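Local coordinates for protein rRNA N-glycosidase (Bougainvillea spectabilis, PDB 3CTK) that belongs to the ribosome-inactivating proteins of plants, a family of mixed helix and sheet fold, here as a single chain, at residues D88-P91 against T92-S96; A121-R125 against K126-L130. All blocks are in the same frame, centred on the assembly; numbering follows the deposited sequence.

In the fold
Coming from the N terminus, the chain has laid down five of the six strands of the mixed sheet when it reaches contact 1 at the end of strand 81-88. There, residues 88-91 turn directly into helix 92-97, which lies against strand 47-53 of the same sheet. Past that helix come the edge strand 105-108 and helix 114-121, and then contact 2, where residues 121-130 make the bend leading toward helix 132-142 and lean on helix 149-168. Each contact closes a short local turn, contact 1 before contact 2 opens, and they neither nest nor cross. Their centres are 26 Å apart and their nearest atoms about 13 Å: one belongs to the sheet side, the other to the helical part of the molecule.

Contact 1: residues D88-P91 against T92-S96; sequences DKVP and TVATS
P91 is the N-cap residue of the helix that T92 begins, and its carbonyl oxygen accepts from A94 N, three residues on. T92 turns its CB away from the loop and enters through its carbonyl oxygen, which takes the backbone bond from S96 N one turn later. V93 comes alongside the proline ring: its CG1 lies 3.7 Å from P91 CB, placed there because it sits between the backbone N and the carbonyl carbon (chi1 60°). A94 carries the hydrogen bond of the contact, from its N to P91 O at 2.9 Å. That bond is bent, 140° at the hydrogen, and its donor stands well above the carbonyl plane, consistent with a tight i to i+3 first turn. The A94 methyl points back at the loop and meets V90 CG2 at 4.0 Å. The same V90 methyl also touches T95 CG2, so one valine branch packs against two successive helix residues. On T95 the hydroxyl faces a water, which lies 3.0 Å from OG1 and donates to V90 O at 2.9 Å, tying the loop to the helix a second time. Around this helix start, V93 rests on D43, R46 and F47, A94 also on F47 of strand 47-53, and T95 O accepts from R105 of the edge strand 105-108.

Contact 2: residues A121-R125 against K126-L130; sequences AKVDR and KDLEL
D124 and R125 join D127 and L128 through two overlapping beta turns, a single helix-like twist in the link between helices 114-121 and 132-142. D127 N bonds D124 O at 2.9 Å, and L128 N follows one residue on, reaching R125 O at 3.3 Å; the second donor stands 70° out of the carbonyl plane. Both V123 branches pack against the following residues. Its CG2, anti to the backbone N, slides past D127 CB at 3.9 Å, while CG1 meets L128 CD1 at 4.2 Å, the two side chains crossing at about a right angle. At D124, OD1 accepts a hydrogen bond from a water at 2.7 Å, which in turn accepts from K126 N, so the carboxylate braces the turn indirectly; its direct bond from R125 N is weak. Further out, L128 is pressed onto L157 and I158 of helix 149-168. The R125 side chain leaves the turn, bent at chi3, for a salt bridge with E195, a hydrogen bond to N196 and a cation-pi contact with Y114. A second water clamps the exit, donating to R125 O at 2.7 Å and to L128 O at 2.9 Å.

Contact 1: residues D88-P91 against T92-S96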
loop_
_atom_site.group_PDB
_atom_site.type_symbol
_atom_site.label_atom_id
_atom_site.label_comp_id
_atom_site.label_asym_id
_atom_site.label_seq_id
_atom_site.Cartn_x
_atom_site.Cartn_y
_atom_site.Cartn_z
ATOM N N ASP A 88 4.197 -11.805 9.369
ATOM C CA ASP A 88 3.596 -12.519 10.487
ATOM C C ASP A 88 2.235 -11.893 10.782
ATOM O O ASP A 88 1.974 -10.742 10.420
ATOM C CB ASP A 88 4.513 -12.428 11.718
ATOM C CG ASP A 88 4.045 -13.306 12.874
ATOM O OD1 ASP A 88 3.472 -14.391 12.622
ATOM O OD2 ASP A 88 4.273 -12.918 14.040
ATOM N N LYS A 89 1.355 -12.668 11.407
ATOM C CA LYS A 89 0.030 -12.187 11.788
ATOM C C LYS A 89 -0.929 -11.824 10.651
ATOM O O LYS A 89 -1.805 -10.979 10.834
ATOM C CB LYS A 89 0.169 -10.976 12.717
ATOM C CG LYS A 89 1.176 -11.156 13.843
ATOM C CD LYS A 89 0.838 -12.344 14.729
ATOM C CE LYS A 89 1.832 -12.458 15.881
ATOM N NZ LYS A 89 1.573 -13.657 16.726
ATOM N N VAL A 90 -0.772 -12.439 9.483
ATOM C CA VAL A 90 -1.686 -12.157 8.381
ATOM C C VAL A 90 -2.874 -13.117 8.494
ATOM O O VAL A 90 -2.806 -14.116 9.215
ATOM C CB VAL A 90 -0.996 -12.328 7.001
ATOM C CG1 VAL A 90 0.106 -11.287 6.844
ATOM C CG2 VAL A 90 -0.432 -13.735 6.860
ATOM N N PRO A 91 -3.984 -12.820 7.800
ATOM C CA PRO A 91 -5.157 -13.701 7.868
ATOM C C PRO A 91 -4.811 -15.141 7.500
ATOM O O PRO A 91 -3.972 -15.382 6.633
ATOM C CB PRO A 91 -6.119 -13.074 6.863
ATOM C CG PRO A 91 -5.768 -11.617 6.923
ATOM C CD PRO A 91 -4.255 -11.648 6.947
ATOM N N THR A 92 -5.461 -16.099 8.155
ATOM C CA THR A 92 -5.203 -17.503 7.860
ATOM C C THR A 92 -5.501 -17.781 6.387
ATOM O O THR A 92 -4.823 -18.588 5.752
ATOM C CB THR A 92 -6.072 -18.429 8.733
ATOM O OG1 THR A 92 -5.769 -18.198 10.115
ATOM C CG2 THR A 92 -5.797 -19.889 8.402
ATOM N N VAL A 93 -6.502 -17.098 5.839
ATOM C CA VAL A 93 -6.858 -17.298 4.440
ATOM C C VAL A 93 -5.695 -16.929 3.517
ATOM O O VAL A 93 -5.586 -17.451 2.407
ATOM C CB VAL A 93 -8.114 -16.468 4.050
ATOM C CG1 VAL A 93 -7.855 -14.984 4.258
ATOM C CG2 VAL A 93 -8.494 -16.749 2.604
ATOM N N ALA A 94 -4.828 -16.031 3.978
ATOM C CA ALA A 94 -3.677 -15.606 3.182
ATOM C C ALA A 94 -2.656 -16.735 3.030
ATOM O O ALA A 94 -2.251 -17.080 1.920
ATOM C CB ALA A 94 -3.013 -14.388 3.824
ATOM N N THR A 95 -2.236 -17.309 4.148
ATOM C CA THR A 95 -1.257 -18.381 4.096
ATOM C C THR A 95 -1.858 -19.676 3.556
ATOM O O THR A 95 -1.141 -20.527 3.034
ATOM C CB THR A 95 -0.632 -18.632 5.487
ATOM O OG1 THR A 95 -1.667 -18.686 6.478
ATOM C CG2 THR A 95 0.347 -17.516 5.839
ATOM N N SER A 96 -3.176 -19.818 3.659
ATOM C CA SER A 96 -3.838 -21.025 3.172
ATOM C C SER A 96 -4.171 -21.010 1.684
ATOM O O SER A 96 -4.067 -22.038 1.021
ATOM C CB SER A 96 -5.132 -21.285 3.953
ATOM O OG SER A 96 -4.869 -21.564 5.317
HETATM O O HOH W 1 -1.807 -16.816 8.852
#

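Contact 2: residues A121-R125 against K126-L130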
loop_
_atom_site.group_PDB
_atom_site.type_symbol
_atom_site.label_atom_id
_atom_site.label_comp_id
_atom_site.label_asym_id
_atom_site.label_seq_id
_atom_site.Cartn_x
_atom_site.Cartn_y
_atom_site.Cartn_z
ATOM N N ALA A 121 13.824 -3.074 9.726
ATOM C CA ALA A 121 14.609 -2.415 8.681
ATOM C C ALA A 121 15.722 -1.560 9.282
ATOM O O ALA A 121 16.748 -1.321 8.643
ATOM C CB ALA A 121 13.694 -1.543 7.817
ATOM N N LYS A 122 15.497 -1.109 10.515
ATOM C CA LYS A 122 16.433 -0.274 11.260
ATOM C C LYS A 122 16.515 1.142 10.704
ATOM O O LYS A 122 17.498 1.856 10.914
ATOM C CB LYS A 122 17.821 -0.926 11.301
ATOM C CG LYS A 122 17.798 -2.313 11.940
ATOM C CD LYS A 122 19.180 -2.748 12.405
ATOM C CE LYS A 122 19.118 -4.083 13.127
ATOM N NZ LYS A 122 20.428 -4.429 13.755
ATOM N N VAL A 123 15.465 1.540 9.996
ATOM C CA VAL A 123 15.379 2.870 9.407
ATOM C C VAL A 123 13.917 3.303 9.423
ATOM O O VAL A 123 13.028 2.530 9.066
ATOM C CB VAL A 123 15.907 2.890 7.948
ATOM C CG1 VAL A 123 15.071 1.975 7.074
ATOM C CG2 VAL A 123 15.886 4.321 7.405
ATOM N N ASP A 124 13.668 4.536 9.848
ATOM C CA ASP A 124 12.302 5.036 9.913
ATOM C C ASP A 124 11.801 5.551 8.563
ATOM O O ASP A 124 12.594 5.919 7.694
ATOM C CB ASP A 124 12.203 6.140 10.964
ATOM C CG ASP A 124 11.091 5.885 11.961
ATOM O OD1 ASP A 124 9.913 5.825 11.540
ATOM O OD2 ASP A 124 11.396 5.732 13.162
ATOM N N ARG A 125 10.478 5.578 8.398
ATOM C CA ARG A 125 9.863 6.035 7.153
ATOM C C ARG A 125 10.369 7.390 6.662
ATOM O O ARG A 125 10.598 7.577 5.467
ATOM C CB ARG A 125 8.341 6.110 7.307
ATOM C CG ARG A 125 7.618 4.774 7.269
ATOM C CD ARG A 125 6.121 4.981 7.483
ATOM N NE ARG A 125 5.806 5.259 8.881
ATOM C CZ ARG A 125 4.646 5.747 9.312
ATOM N NH1 ARG A 125 3.673 6.027 8.453
ATOM N NH2 ARG A 125 4.453 5.938 10.610
ATOM N N LYS A 126 10.541 8.335 7.579
ATOM C CA LYS A 126 10.992 9.668 7.200
ATOM C C LYS A 126 12.395 9.696 6.597
ATOM O O LYS A 126 12.743 10.643 5.888
ATOM C CB LYS A 126 10.938 10.610 8.405
ATOM C CG LYS A 126 11.991 10.333 9.463
ATOM C CD LYS A 126 11.904 11.338 10.599
ATOM C CE LYS A 126 13.009 11.114 11.616
ATOM N NZ LYS A 126 12.926 9.766 12.241
ATOM N N ASP A 127 13.194 8.664 6.869
ATOM C CA ASP A 127 14.563 8.597 6.355
ATOM C C ASP A 127 14.775 7.629 5.194
ATOM O O ASP A 127 15.876 7.552 4.645
ATOM C CB ASP A 127 15.534 8.221 7.481
ATOM C CG ASP A 127 15.474 9.181 8.646
ATOM O OD1 ASP A 127 15.489 10.402 8.398
ATOM O OD2 ASP A 127 15.419 8.718 9.806
ATOM N N LEU A 128 13.737 6.890 4.819
ATOM C CA LEU A 128 13.855 5.927 3.728
ATOM C C LEU A 128 13.366 6.498 2.401
ATOM O O LEU A 128 12.197 6.856 2.260
ATOM C CB LEU A 128 13.070 4.654 4.063
ATOM C CG LEU A 128 13.217 3.491 3.080
ATOM C CD1 LEU A 128 14.671 3.038 3.040
ATOM C CD2 LEU A 128 12.319 2.337 3.510
ATOM N N GLU A 129 14.264 6.568 1.423
ATOM C CA GLU A 129 13.926 7.111 0.113
ATOM C C GLU A 129 12.969 6.226 -0.671
ATOM O O GLU A 129 13.118 5.006 -0.705
ATOM C CB GLU A 129 15.193 7.326 -0.709
ATOM C CG GLU A 129 16.269 8.104 0.019
ATOM C CD GLU A 129 17.517 8.276 -0.817
ATOM O OE1 GLU A 129 17.561 9.224 -1.630
ATOM O OE2 GLU A 129 18.447 7.453 -0.669
ATOM N N LEU A 130 11.989 6.862 -1.300
ATOM C CA LEU A 130 10.994 6.172 -2.108
ATOM C C LEU A 130 11.228 6.548 -3.569
ATOM O O LEU A 130 11.879 7.553 -3.863
ATOM C CB LEU A 130 9.588 6.598 -1.685
ATOM C CG LEU A 130 9.231 6.383 -0.212
ATOM C CD1 LEU A 130 7.856 6.981 0.074
ATOM C CD2 LEU A 130 9.246 4.897 0.109
HETATM O O HOH W 2 9.139 8.074 10.279
HETATM O O HOH W 3 9.793 5.927 3.494
#